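PDB 6UBL: DynF from Micromonospora chersina, which is of unknown function but belongs to the dynemicin biosynthesis pathway and holds a palmitic acid molecule in a beta barrel, consistent with binding a long hydrophobic ligand. Local coordinates for residues 65-70 with 82-87; 36-41 with 203-208; 130-135 with 153-158; 4-9 with 105-110; 28-33 with 74-79. All blocks are in the same frame, centred on the assembly; numbering follows the deposited sequence.

Contact 1: residues 65-70 with 82-87; sequences RVVRSP and YTNLIE. With PLM (palmitic acid), chain C.
Arg65 has CG beside its backbone N (chi1 -62°) and a bend at chi3, while Glu87 runs extended with CG anti to its backbone N (chi1 -163°). With these torsions the two side chains lie side by side, and Arg65 NH1 forms a salt bridge with Glu87 OE1 at 2.9 Å. The guanidinium and carboxylate planes stand 80° apart. Ile86 CD1 lies over one face of the guanidinium, 4.0 Å from Arg65 NH1. Arg65 NE and NH2 are held by Asn39 and Asn20. Ile86 and Glu87 both face Arg65, which makes a classic beta bulge in this antiparallel pair of barrel strands. Arg65 N donates to Glu87 O, and Ile86 N to Arg65 O. Val67 and Asn84 form a hydrogen-bonded pair, and Val67 CG1 packs on Asn84 CB at 3.6 Å. On the other face Val66 CG2 meets Leu85 CD1 at 3.8 Å. This face looks onto the palmitic acid: Val66 CG1 is 3.6 Å from ligand O1, and Arg68 CD is 3.4 Å from ligand O2. Arg68 NE forms a salt bridge with Asp38 OD2. At the far end Tyr82 N donates to Ser69 OG at 2.9 Å.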
# COMPACT_ATOMS: atom_id res chain seq x y z
N ARG A 65 12.53 7.28 14.73
CA ARG A 65 12.08 7.04 16.10
C ARG A 65 10.80 6.21 15.99
O ARG A 65 9.82 6.64 15.35
CB ARG A 65 11.87 8.36 16.83
CG ARG A 65 13.18 9.16 16.95
CD ARG A 65 13.03 10.45 17.75
NE ARG A 65 12.56 10.14 19.09
CZ ARG A 65 11.42 10.59 19.59
NH1 ARG A 65 10.65 11.40 18.90
NH2 ARG A 65 11.06 10.23 20.81
N VAL A 66 10.82 5.01 16.58
CA VAL A 66 9.74 4.04 16.42
C VAL A 66 9.29 3.62 17.81
O VAL A 66 10.08 3.07 18.59
CB VAL A 66 10.19 2.81 15.62
CG1 VAL A 66 9.08 1.77 15.55
CG2 VAL A 66 10.66 3.22 14.22
N VAL A 67 8.02 3.88 18.14
CA VAL A 67 7.46 3.41 19.40
C VAL A 67 6.93 1.99 19.23
O VAL A 67 6.32 1.65 18.20
CB VAL A 67 6.36 4.35 19.93
CG1 VAL A 67 5.19 4.42 18.97
CG2 VAL A 67 5.89 3.88 21.31
N ARG A 68 7.18 1.16 20.24
CA ARG A 68 6.70 -0.21 20.29
C ARG A 68 5.64 -0.33 21.38
O ARG A 68 5.79 0.22 22.48
CB ARG A 68 7.83 -1.18 20.62
CG ARG A 68 8.81 -1.44 19.49
CD ARG A 68 9.98 -2.35 19.91
NE ARG A 68 11.01 -1.65 20.67
CZ ARG A 68 11.07 -1.58 21.99
NH1 ARG A 68 10.18 -2.20 22.75
NH2 ARG A 68 12.06 -0.90 22.56
N SER A 69 4.59 -1.09 21.07
CA SER A 69 3.62 -1.47 22.09
C SER A 69 4.30 -2.46 23.02
O SER A 69 5.35 -3.02 22.70
CB SER A 69 2.43 -2.16 21.42
OG SER A 69 2.80 -3.45 20.91
N PRO A 70 3.69 -2.75 24.17
CA PRO A 70 4.14 -3.91 24.94
C PRO A 70 3.95 -5.15 24.08
O PRO A 70 3.05 -5.22 23.23
CB PRO A 70 3.21 -3.93 26.16
CG PRO A 70 2.01 -3.12 25.75
CD PRO A 70 2.53 -2.08 24.79
N TYR A 82 3.32 -4.14 18.09
CA TYR A 82 2.78 -3.12 17.20
C TYR A 82 3.65 -1.88 17.30
O TYR A 82 4.15 -1.54 18.37
CB TYR A 82 1.34 -2.82 17.60
CG TYR A 82 0.46 -4.01 17.30
CD1 TYR A 82 -0.10 -4.17 16.04
CD2 TYR A 82 0.28 -5.02 18.24
CE1 TYR A 82 -0.86 -5.28 15.74
CE2 TYR A 82 -0.48 -6.13 17.95
CZ TYR A 82 -1.05 -6.25 16.69
OH TYR A 82 -1.82 -7.36 16.39
N THR A 83 3.85 -1.22 16.17
CA THR A 83 4.80 -0.12 16.09
C THR A 83 4.14 1.09 15.45
O THR A 83 3.20 0.95 14.66
CB THR A 83 6.02 -0.51 15.25
OG1 THR A 83 5.60 -0.83 13.93
CG2 THR A 83 6.75 -1.71 15.85
N ASN A 84 4.61 2.28 15.82
CA ASN A 84 4.31 3.48 15.06
C ASN A 84 5.65 4.17 14.78
O ASN A 84 6.49 4.28 15.66
CB ASN A 84 3.47 4.52 15.82
CG ASN A 84 2.00 4.14 16.02
OD1 ASN A 84 1.29 4.84 16.74
ND2 ASN A 84 1.54 3.07 15.38
N LEU A 85 5.81 4.67 13.56
CA LEU A 85 6.94 5.52 13.21
C LEU A 85 6.53 6.95 13.55
O LEU A 85 5.62 7.50 12.92
CB LEU A 85 7.27 5.36 11.73
CG LEU A 85 8.35 6.23 11.11
CD1 LEU A 85 9.66 6.05 11.85
CD2 LEU A 85 8.51 5.89 9.63
N ILE A 86 7.16 7.53 14.57
CA ILE A 86 6.70 8.81 15.11
C ILE A 86 7.54 10.01 14.69
O ILE A 86 7.07 11.16 14.83
CB ILE A 86 6.53 8.79 16.64
CG1 ILE A 86 7.87 8.62 17.36
CG2 ILE A 86 5.57 7.69 17.06
CD1 ILE A 86 7.75 8.71 18.89
N GLU A 87 8.76 9.80 14.19
CA GLU A 87 9.57 10.91 13.73
C GLU A 87 10.67 10.32 12.85
O GLU A 87 11.12 9.19 13.09
CB GLU A 87 10.23 11.67 14.90
CG GLU A 87 10.74 13.05 14.52
CD GLU A 87 11.28 13.84 15.70
OE1 GLU A 87 11.44 13.25 16.78
OE2 GLU A 87 11.52 15.06 15.55
C1 PLM C . 11.44 -1.53 16.13
O1 PLM C . 11.80 -0.33 16.49
O2 PLM C . 11.53 -2.50 16.84
C2 PLM C . 10.95 -1.61 14.72
C3 PLM C . 11.82 -0.95 13.68
C4 PLM C . 11.20 -1.17 12.33
C5 PLM C . 11.45 -0.09 11.35
C6 PLM C . 10.72 -0.33 10.05
C7 PLM C . 11.59 -0.01 8.87
C8 PLM C . 12.26 1.33 8.99
C9 PLM C . 11.31 2.49 9.03
CA PLM C . 11.07 3.08 7.67
CB PLM C . 12.22 3.95 7.23
CC PLM C . 11.75 5.17 6.49
CD PLM C . 12.02 5.17 5.01
CE PLM C . 10.99 5.99 4.27
CF PLM C . 11.40 6.47 2.92
CG PLM C . 10.34 7.28 2.27

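Contact 2: residues 36-41 with 203-208; sequences GIDNLG and GGYLKP. With PLM (palmitic acid), chain C.
Tyr205 turns the edge of its ring to Asp38 as the two side chains cross, with CE1 3.7 Å from Asp38 CB. Its hydroxyl OH donates to Asp38 OD1 at 2.7 Å. The bond reaches OD1 from above the carboxylate plane, 58° out of it, and the ring and carboxylate planes are 62° apart. Asp38 OD2 lies 2.6 Å from palmitic acid O1. Tyr205 is therefore placed as a second-shell residue, consistent with steadying the carboxylate beside the ligand. Leu40 CD2 meets the same ring obliquely, 3.7 Å from Tyr205 CD1, and Leu40 CD1 is 3.9 Å from ligand O1. The backbones belong to an early long strand, 37-50, and the last strand, 193-205, so their antiparallel pairing joins early and late parts of the beta barrel. Leu40 and Tyr205 form a non-hydrogen-bonded pair. Around them Gly41 N donates to Gly204 O, and Leu206 N donates to Asn39 O. Gly203 N donates to Gly41 O at 2.8 Å. Past the strand end, Leu206 turns its side chain back over the partner backbone. A chi1 of -60° sets its CG opposite the carbonyl carbon and brings CD1 to 3.5 Å from Gly41 N. Its side chain also packs on Trp63.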
# COMPACT_ATOMS: atom_id res chain seq x y z
N GLY A 36 9.21 0.68 24.47
CA GLY A 36 10.15 1.79 24.39
C GLY A 36 10.04 2.44 23.04
O GLY A 36 9.39 1.93 22.12
N ILE A 37 10.68 3.60 22.93
CA ILE A 37 10.80 4.32 21.67
C ILE A 37 12.23 4.14 21.19
O ILE A 37 13.17 4.68 21.79
CB ILE A 37 10.46 5.81 21.83
CG1 ILE A 37 9.05 6.00 22.39
CG2 ILE A 37 10.59 6.50 20.48
CD1 ILE A 37 8.74 7.42 22.80
N ASP A 38 12.41 3.40 20.09
CA ASP A 38 13.74 3.13 19.58
C ASP A 38 14.21 4.33 18.76
O ASP A 38 13.52 4.78 17.84
CB ASP A 38 13.71 1.88 18.71
CG ASP A 38 13.37 0.63 19.50
OD1 ASP A 38 13.76 0.55 20.68
OD2 ASP A 38 12.71 -0.27 18.94
N ASN A 39 15.41 4.83 19.09
CA ASN A 39 16.05 5.91 18.35
C ASN A 39 17.16 5.26 17.54
O ASN A 39 18.21 4.92 18.09
CB ASN A 39 16.58 6.97 19.31
CG ASN A 39 15.47 7.70 20.04
OD1 ASN A 39 15.04 8.78 19.62
ND2 ASN A 39 14.99 7.11 21.13
N LEU A 40 16.92 5.06 16.25
CA LEU A 40 17.74 4.19 15.43
C LEU A 40 18.28 4.88 14.19
O LEU A 40 17.58 5.67 13.55
CB LEU A 40 16.92 2.98 14.97
CG LEU A 40 16.41 2.04 16.05
CD1 LEU A 40 15.28 1.18 15.50
CD2 LEU A 40 17.55 1.18 16.57
N GLY A 41 19.51 4.53 13.82
CA GLY A 41 20.04 4.95 12.55
C GLY A 41 19.46 4.13 11.41
O GLY A 41 18.97 3.02 11.59
N GLY A 203 20.36 0.70 11.09
CA GLY A 203 21.56 0.75 11.89
C GLY A 203 21.27 0.30 13.31
O GLY A 203 20.49 -0.63 13.53
N GLY A 204 21.88 0.97 14.28
CA GLY A 204 21.65 0.64 15.68
C GLY A 204 21.17 1.85 16.47
O GLY A 204 20.81 2.88 15.90
N TYR A 205 21.13 1.71 17.79
CA TYR A 205 20.67 2.81 18.62
C TYR A 205 21.64 3.98 18.52
O TYR A 205 22.86 3.81 18.44
CB TYR A 205 20.56 2.39 20.09
CG TYR A 205 19.35 1.54 20.39
CD1 TYR A 205 18.06 2.02 20.17
CD2 TYR A 205 19.49 0.28 20.94
CE1 TYR A 205 16.95 1.25 20.46
CE2 TYR A 205 18.40 -0.50 21.24
CZ TYR A 205 17.13 -0.01 21.00
OH TYR A 205 16.05 -0.80 21.31
N LEU A 206 21.09 5.19 18.54
CA LEU A 206 21.87 6.41 18.46
C LEU A 206 21.94 7.12 19.80
O LEU A 206 21.11 6.92 20.69
CB LEU A 206 21.22 7.35 17.44
CG LEU A 206 21.13 6.75 16.04
CD1 LEU A 206 20.30 7.63 15.13
CD2 LEU A 206 22.52 6.53 15.48
N LYS A 207 22.97 7.94 19.95
CA LYS A 207 23.01 8.90 21.03
C LYS A 207 22.07 10.07 20.69
O LYS A 207 21.89 10.40 19.52
CB LYS A 207 24.42 9.45 21.21
CG LYS A 207 25.46 8.42 21.64
CD LYS A 207 26.84 9.06 21.73
CE LYS A 207 27.85 8.14 22.39
NZ LYS A 207 27.91 6.78 21.80
N PRO A 208 21.48 10.72 21.70
CA PRO A 208 20.64 11.89 21.40
C PRO A 208 21.33 12.92 20.52
O PRO A 208 20.68 13.51 19.65
CB PRO A 208 20.29 12.44 22.79
CG PRO A 208 20.37 11.24 23.70
CD PRO A 208 21.47 10.37 23.14
C1 PLM C . 11.44 -1.53 16.13
O1 PLM C . 11.80 -0.33 16.49
O2 PLM C . 11.53 -2.50 16.84
C2 PLM C . 10.95 -1.61 14.72
C3 PLM C . 11.82 -0.95 13.68
C4 PLM C . 11.20 -1.17 12.33
C5 PLM C . 11.45 -0.09 11.35
C6 PLM C . 10.72 -0.33 10.05
C7 PLM C . 11.59 -0.01 8.87
C8 PLM C . 12.26 1.33 8.99
C9 PLM C . 11.31 2.49 9.03
CA PLM C . 11.07 3.08 7.67
CB PLM C . 12.22 3.95 7.23
CC PLM C . 11.75 5.17 6.49
CD PLM C . 12.02 5.17 5.01
CE PLM C . 10.99 5.99 4.27
CF PLM C . 11.40 6.47 2.92
CG PLM C . 10.34 7.28 2.27

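Contact 3: residues 130-135 with 153-158; sequences ACRMAV and PIILTI. With PLM (palmitic acid), chain C.
The Arg132 guanidinium is met obliquely by the methyls Ile155 CG2 and Thr157 CG2. Ile155 CG2 comes closest, 3.8 Å from Arg132 NH2, and the two side chains point the same way. The charged end reaches the second subunit: NH2 forms a salt bridge with Glu152 of the second subunit, and NH1 donates to Tyr176 O of that subunit. Ala134 CB and Ile155 CD1 pack at 3.7 Å on this same face, beside Pro153, which touches Pro153 of the second subunit. The opposite face is apolar and meets the tail of the palmitic acid. Leu156 CD1 touches both Val135 and the ligand. It lies only 3.4 Å from Val135 CG2, tighter than usual, and contacts the middle of the ligand chain. Cys131 SG is 3.7 Å from ligand C4, and Ile154 CD1 is 3.8 Å from ligand CG. Six backbone hydrogen bonds join the strands in hydrogen-bonded pairs at Cys131 with Ile158, Met133 with Leu156 and Val135 with Ile154. The result is an antiparallel barrel wall, with one face against the bound palmitic acid and the other forming part of the subunit interface.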
# COMPACT_ATOMS: atom_id res chain seq x y z
N ALA A 130 8.45 -11.38 11.00
CA ALA A 130 8.35 -10.48 9.86
C ALA A 130 7.88 -9.13 10.38
O ALA A 130 6.93 -9.05 11.16
CB ALA A 130 7.35 -11.02 8.84
N CYS A 131 8.54 -8.08 9.92
CA CYS A 131 8.30 -6.71 10.32
C CYS A 131 7.85 -5.91 9.11
O CYS A 131 8.42 -6.04 8.02
CB CYS A 131 9.60 -6.13 10.88
SG CYS A 131 9.59 -4.39 11.30
N ARG A 132 6.82 -5.09 9.30
CA ARG A 132 6.30 -4.23 8.25
C ARG A 132 5.96 -2.88 8.85
O ARG A 132 5.64 -2.76 10.05
CB ARG A 132 5.08 -4.81 7.55
CG ARG A 132 3.86 -4.97 8.43
CD ARG A 132 2.79 -5.82 7.76
NE ARG A 132 2.25 -5.26 6.51
CZ ARG A 132 2.53 -5.69 5.28
NH1 ARG A 132 3.40 -6.66 5.07
NH2 ARG A 132 1.94 -5.12 4.23
N MET A 133 6.02 -1.84 8.01
CA MET A 133 5.67 -0.48 8.40
C MET A 133 5.09 0.19 7.17
O MET A 133 5.65 0.09 6.07
CB MET A 133 6.93 0.26 8.88
CG MET A 133 6.69 1.68 9.38
SD MET A 133 5.85 1.75 10.98
CE MET A 133 7.23 1.42 12.10
N ALA A 134 3.96 0.88 7.35
CA ALA A 134 3.27 1.60 6.29
C ALA A 134 3.42 3.09 6.56
O ALA A 134 2.99 3.57 7.62
CB ALA A 134 1.78 1.21 6.27
N VAL A 135 4.05 3.81 5.63
CA VAL A 135 4.58 5.14 5.92
C VAL A 135 3.97 6.20 5.01
O VAL A 135 3.92 6.04 3.79
CB VAL A 135 6.11 5.16 5.80
CG1 VAL A 135 6.67 6.56 5.99
CG2 VAL A 135 6.73 4.21 6.80
N PRO A 153 0.37 4.49 1.12
CA PRO A 153 1.47 4.32 2.06
C PRO A 153 2.61 3.52 1.44
O PRO A 153 2.39 2.56 0.69
CB PRO A 153 0.83 3.57 3.24
CG PRO A 153 -0.34 2.87 2.66
CD PRO A 153 -0.84 3.75 1.54
N ILE A 154 3.84 3.93 1.76
CA ILE A 154 5.03 3.18 1.38
C ILE A 154 5.17 2.01 2.35
O ILE A 154 5.30 2.22 3.56
CB ILE A 154 6.27 4.07 1.38
CG1 ILE A 154 6.11 5.22 0.39
CG2 ILE A 154 7.51 3.23 1.06
CD1 ILE A 154 7.05 6.39 0.63
N ILE A 155 5.15 0.80 1.82
CA ILE A 155 5.21 -0.41 2.62
C ILE A 155 6.67 -0.82 2.75
O ILE A 155 7.33 -1.14 1.74
CB ILE A 155 4.38 -1.53 1.98
CG1 ILE A 155 2.91 -1.12 1.84
CG2 ILE A 155 4.56 -2.83 2.77
CD1 ILE A 155 2.21 -0.64 3.09
N LEU A 156 7.20 -0.80 3.97
CA LEU A 156 8.61 -1.09 4.23
C LEU A 156 8.68 -2.35 5.08
O LEU A 156 7.98 -2.47 6.09
CB LEU A 156 9.26 0.07 4.99
CG LEU A 156 9.19 1.36 4.19
CD1 LEU A 156 9.20 2.58 5.08
CD2 LEU A 156 10.35 1.42 3.19
N THR A 157 9.52 -3.29 4.67
CA THR A 157 9.53 -4.62 5.27
C THR A 157 10.93 -5.02 5.68
O THR A 157 11.92 -4.65 5.05
CB THR A 157 8.94 -5.65 4.30
OG1 THR A 157 9.69 -5.67 3.08
CG2 THR A 157 7.49 -5.32 4.00
N ILE A 158 11.00 -5.77 6.77
CA ILE A 158 12.21 -6.43 7.22
C ILE A 158 11.84 -7.87 7.51
O ILE A 158 10.98 -8.14 8.36
CB ILE A 158 12.83 -5.78 8.47
CG1 ILE A 158 13.13 -4.30 8.24
CG2 ILE A 158 14.10 -6.54 8.86
CD1 ILE A 158 13.53 -3.57 9.51
C1 PLM C . 11.44 -1.53 16.13
O1 PLM C . 11.80 -0.33 16.49
O2 PLM C . 11.53 -2.50 16.84
C2 PLM C . 10.95 -1.61 14.72
C3 PLM C . 11.82 -0.95 13.68
C4 PLM C . 11.20 -1.17 12.33
C5 PLM C . 11.45 -0.09 11.35
C6 PLM C . 10.72 -0.33 10.05
C7 PLM C . 11.59 -0.01 8.87
C8 PLM C . 12.26 1.33 8.99
C9 PLM C . 11.31 2.49 9.03
CA PLM C . 11.07 3.08 7.67
CB PLM C . 12.22 3.95 7.23
CC PLM C . 11.75 5.17 6.49
CD PLM C . 12.02 5.17 5.01
CE PLM C . 10.99 5.99 4.27
CF PLM C . 11.40 6.47 2.92
CG PLM C . 10.34 7.28 2.27

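Contact 4: residues 4-9 with 105-110; sequences TKSVLF and NPDCLS
Lys5 crosses Leu109 at about a right angle, just before a short parallel pair that adds strand 7-8 to the start of strand 108-115. From its base outward, Lys5 CB lies 3.8 Å from Leu109 N, and CG lies 4.0 Å from Leu109 CB. A bend at chi2 (-77°) then carries the chain over the backbone turn. There CD and CE lie near Pro106 O and Cys108 O. The turn itself is type I, from Asn105 to Cys108. An Asx turn supports it, with Asp107 N donating to Asn105 OD1. Asp107 O then takes two good bonds from the N-terminal segment. Ser6 OG meets it in the carbonyl plane on a lone pair at 2.9 Å, and Val7 N donates to it at 3.2 Å. Ser6 N adds a weak third. The parallel pairing continues with Leu109 N to Val7 O and Phe9 N to Leu109 O. Leu8 CD2 packs against Leu109 CB at 3.6 Å. The Leu8 side chain also touches Arg151 of the second subunit. Phe9 packs on Ala134 and Pro153, and Cys108 SG sits obliquely to the Phe9 ring, 4.9 Å from its centroid.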
# COMPACT_ATOMS: atom_id res chain seq x y z
N THR A 4 -4.98 11.28 16.77
CA THR A 4 -5.54 12.51 16.22
C THR A 4 -5.27 12.68 14.73
O THR A 4 -5.72 13.66 14.14
CB THR A 4 -4.99 13.73 16.98
OG1 THR A 4 -3.57 13.81 16.80
CG2 THR A 4 -5.32 13.64 18.46
N LYS A 5 -4.55 11.75 14.10
CA LYS A 5 -4.17 11.88 12.70
C LYS A 5 -5.37 11.67 11.78
O LYS A 5 -6.29 10.89 12.08
CB LYS A 5 -3.10 10.84 12.38
CG LYS A 5 -1.83 10.95 13.21
CD LYS A 5 -0.92 12.09 12.75
CE LYS A 5 0.44 12.03 13.45
NZ LYS A 5 0.32 11.73 14.91
N SER A 6 -5.37 12.37 10.64
CA SER A 6 -6.54 12.29 9.76
C SER A 6 -6.59 10.97 8.99
O SER A 6 -7.69 10.51 8.65
CB SER A 6 -6.59 13.48 8.80
OG SER A 6 -5.30 13.96 8.49
N VAL A 7 -5.45 10.37 8.70
CA VAL A 7 -5.38 9.10 7.97
C VAL A 7 -4.49 8.15 8.74
O VAL A 7 -3.36 8.50 9.09
CB VAL A 7 -4.87 9.25 6.53
CG1 VAL A 7 -4.82 7.87 5.85
CG2 VAL A 7 -5.71 10.22 5.74
N LEU A 8 -5.01 6.96 9.06
CA LEU A 8 -4.25 5.96 9.80
C LEU A 8 -3.87 4.81 8.88
O LEU A 8 -4.74 4.21 8.22
CB LEU A 8 -5.08 5.42 10.96
CG LEU A 8 -5.76 6.46 11.85
CD1 LEU A 8 -6.51 5.73 12.97
CD2 LEU A 8 -4.81 7.48 12.40
N PHE A 9 -2.57 4.49 8.81
CA PHE A 9 -2.09 3.38 8.00
C PHE A 9 -1.89 2.10 8.80
O PHE A 9 -1.33 1.13 8.28
CB PHE A 9 -0.80 3.73 7.25
CG PHE A 9 -0.97 4.82 6.21
CD1 PHE A 9 -2.06 4.80 5.35
CD2 PHE A 9 -0.03 5.82 6.08
CE1 PHE A 9 -2.22 5.80 4.40
CE2 PHE A 9 -0.18 6.81 5.13
CZ PHE A 9 -1.27 6.80 4.29
N ASN A 105 4.78 12.81 7.11
CA ASN A 105 3.61 13.64 6.88
C ASN A 105 2.80 13.71 8.17
O ASN A 105 2.31 12.67 8.64
CB ASN A 105 2.76 13.02 5.78
CG ASN A 105 1.58 13.89 5.39
OD1 ASN A 105 1.15 14.76 6.14
ND2 ASN A 105 1.04 13.64 4.20
N PRO A 106 2.66 14.88 8.80
CA PRO A 106 1.93 14.95 10.08
C PRO A 106 0.46 14.60 9.98
O PRO A 106 -0.18 14.39 11.02
CB PRO A 106 2.13 16.40 10.53
CG PRO A 106 2.35 17.16 9.26
CD PRO A 106 3.08 16.22 8.33
N ASP A 107 -0.10 14.53 8.77
CA ASP A 107 -1.51 14.18 8.61
C ASP A 107 -1.75 12.68 8.67
O ASP A 107 -2.91 12.26 8.69
CB ASP A 107 -2.03 14.64 7.25
CG ASP A 107 -2.09 16.15 7.10
OD1 ASP A 107 -2.29 16.85 8.11
OD2 ASP A 107 -2.00 16.62 5.94
N CYS A 108 -0.69 11.88 8.67
CA CYS A 108 -0.78 10.43 8.53
C CYS A 108 -0.17 9.74 9.73
O CYS A 108 0.88 10.16 10.24
CB CYS A 108 0.09 9.97 7.34
SG CYS A 108 -0.35 10.64 5.76
N LEU A 109 -0.80 8.67 10.19
CA LEU A 109 -0.18 7.77 11.17
C LEU A 109 0.58 6.68 10.41
O LEU A 109 -0.02 5.85 9.72
CB LEU A 109 -1.21 7.14 12.10
CG LEU A 109 -0.53 6.13 13.05
CD1 LEU A 109 0.37 6.86 14.06
CD2 LEU A 109 -1.53 5.25 13.78
N SER A 110 1.91 6.68 10.54
CA SER A 110 2.75 5.61 10.01
C SER A 110 2.85 4.51 11.05
O SER A 110 3.24 4.77 12.20
CB SER A 110 4.14 6.15 9.65
OG SER A 110 4.07 7.06 8.56

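Contact 5: residues 28-33 with 74-79; sequences VPWTPP and GEWADA
No backbone hydrogen bond joins the two loops: 28-33 carries a type II beta turn from Val28 to Thr31, and 74-79 has a short run of helical backbone angles at 76-78. The contact is made mostly by Trp30, Pro32 and Trp76. Trp30 points the edge of its six-membered ring at the face of the Trp76 five-membered ring in an offset edge-to-face pair. The planes are 85° apart and the centroids 5.1 Å apart. Trp30 CE3 does the touching, 3.3 Å from Trp76 NE1 and offset toward the rim of the indole. The backbone of Trp30 covers the same indole further along. Trp30 CA stands over the Trp76 six-membered ring, 3.8 Å from its centroid, in a CH-pi contact. Trp76 has CG anti to its backbone N (chi1 176°), which swings the indole out from its own loop to the turn. These are loops at one end of the barrel, each joining successive strands. The Trp76 side chain is about 9 Å from the bound palmitic acid. Its NE1 donates to Ser127 O, and Lys129 makes a cation-pi contact with the ring, so the indole is fixed from outside the turn as well. Pro32 fills the other part of the contact. Its CG lies 3.7 Å from Ala79 CB and equally close to Gly74 O. Within the turn, Thr31 OG1 donates to Pro29 O at 2.9 Å.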
# COMPACT_ATOMS: atom_id res chain seq x y z
N VAL A 28 18.89 -7.65 22.66
CA VAL A 28 18.97 -9.05 23.07
C VAL A 28 18.19 -9.88 22.05
O VAL A 28 16.97 -9.68 21.92
CB VAL A 28 18.37 -9.23 24.47
CG1 VAL A 28 18.58 -10.65 24.98
CG2 VAL A 28 18.95 -8.20 25.44
N PRO A 29 18.81 -10.84 21.37
CA PRO A 29 18.06 -11.61 20.37
C PRO A 29 17.00 -12.47 21.02
O PRO A 29 17.11 -12.88 22.18
CB PRO A 29 19.14 -12.48 19.70
CG PRO A 29 20.45 -11.82 20.02
CD PRO A 29 20.24 -11.18 21.38
N TRP A 30 15.95 -12.75 20.25
CA TRP A 30 14.91 -13.71 20.62
C TRP A 30 14.18 -13.34 21.90
O TRP A 30 13.65 -14.22 22.59
CB TRP A 30 15.49 -15.13 20.73
CG TRP A 30 16.31 -15.58 19.56
CD1 TRP A 30 17.65 -15.87 19.58
CD2 TRP A 30 15.86 -15.84 18.22
NE1 TRP A 30 18.06 -16.27 18.34
CE2 TRP A 30 16.99 -16.26 17.48
CE3 TRP A 30 14.63 -15.74 17.57
CZ2 TRP A 30 16.92 -16.59 16.13
CZ3 TRP A 30 14.56 -16.06 16.22
CH2 TRP A 30 15.70 -16.48 15.52
N THR A 31 14.17 -12.06 22.26
CA THR A 31 13.64 -11.61 23.55
C THR A 31 12.66 -10.47 23.35
O THR A 31 13.06 -9.39 22.87
CB THR A 31 14.80 -11.19 24.46
OG1 THR A 31 15.68 -12.30 24.65
CG2 THR A 31 14.29 -10.70 25.80
N PRO A 32 11.37 -10.66 23.64
CA PRO A 32 10.42 -9.55 23.52
C PRO A 32 10.77 -8.43 24.49
O PRO A 32 10.85 -8.66 25.71
CB PRO A 32 9.07 -10.20 23.89
CG PRO A 32 9.27 -11.68 23.59
CD PRO A 32 10.71 -11.92 24.01
N PRO A 33 11.02 -7.21 24.00
CA PRO A 33 11.46 -6.14 24.90
C PRO A 33 10.30 -5.44 25.60
O PRO A 33 9.15 -5.47 25.16
CB PRO A 33 12.16 -5.16 23.96
CG PRO A 33 11.41 -5.32 22.67
CD PRO A 33 11.05 -6.79 22.59
N GLY A 74 5.43 -12.61 26.72
CA GLY A 74 6.82 -12.66 27.12
C GLY A 74 7.60 -13.78 26.48
O GLY A 74 8.82 -13.83 26.62
N GLU A 75 6.92 -14.70 25.80
CA GLU A 75 7.56 -15.80 25.09
C GLU A 75 7.67 -15.44 23.61
O GLU A 75 6.67 -15.11 22.97
CB GLU A 75 6.72 -17.07 25.23
CG GLU A 75 6.24 -17.32 26.64
CD GLU A 75 7.30 -17.88 27.55
OE1 GLU A 75 8.36 -18.32 27.05
OE2 GLU A 75 7.10 -17.86 28.78
N TRP A 76 8.89 -15.54 23.07
CA TRP A 76 9.15 -15.10 21.70
C TRP A 76 8.17 -15.71 20.70
O TRP A 76 7.62 -14.99 19.86
CB TRP A 76 10.60 -15.41 21.31
CG TRP A 76 10.96 -15.08 19.89
CD1 TRP A 76 10.93 -15.92 18.82
CD2 TRP A 76 11.39 -13.80 19.38
NE1 TRP A 76 11.33 -15.26 17.68
CE2 TRP A 76 11.62 -13.96 18.00
CE3 TRP A 76 11.61 -12.56 19.97
CZ2 TRP A 76 12.05 -12.91 17.19
CZ3 TRP A 76 12.04 -11.51 19.16
CH2 TRP A 76 12.25 -11.70 17.79
N ALA A 77 7.96 -17.02 20.76
CA ALA A 77 7.22 -17.69 19.68
C ALA A 77 5.84 -17.07 19.49
O ALA A 77 5.35 -16.96 18.36
CB ALA A 77 7.12 -19.19 19.96
N ASP A 78 5.20 -16.64 20.59
CA ASP A 78 3.86 -16.08 20.57
C ASP A 78 3.83 -14.56 20.47
O ASP A 78 2.75 -13.98 20.30
CB ASP A 78 3.12 -16.47 21.85
CG ASP A 78 2.88 -17.96 21.95
OD1 ASP A 78 2.69 -18.59 20.89
OD2 ASP A 78 2.91 -18.50 23.07
N ALA A 79 4.97 -13.90 20.61
CA ALA A 79 5.00 -12.46 20.81
C ALA A 79 4.70 -11.70 19.52
O ALA A 79 5.24 -12.00 18.45
CB ALA A 79 6.37 -12.03 21.34

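Contacts 1 and 3 are the buried ones, and both are antiparallel strand pairs of the barrel wall. They meet where Met133 packs on Val66, Thr83 and Leu85. Contacts 1, 2 and 3 all touch the palmitic acid. Contacts 1 and 2 lie at its carboxyl end and share the Arg68-Asp38 salt bridge, whereas contact 3 offers apolar groups to the tail. Contact 4 is a partly exposed parallel pair on a neighbouring strand, linked to contact 1 by a probable hydrogen bond from Leu85 N to Ser110 O. Contacts 3 and 4 both reach the second subunit, as does contact 1 through Tyr82. Contact 5 joins loops by aromatic and proline packing, and Pro33 touches Arg68 of contact 1.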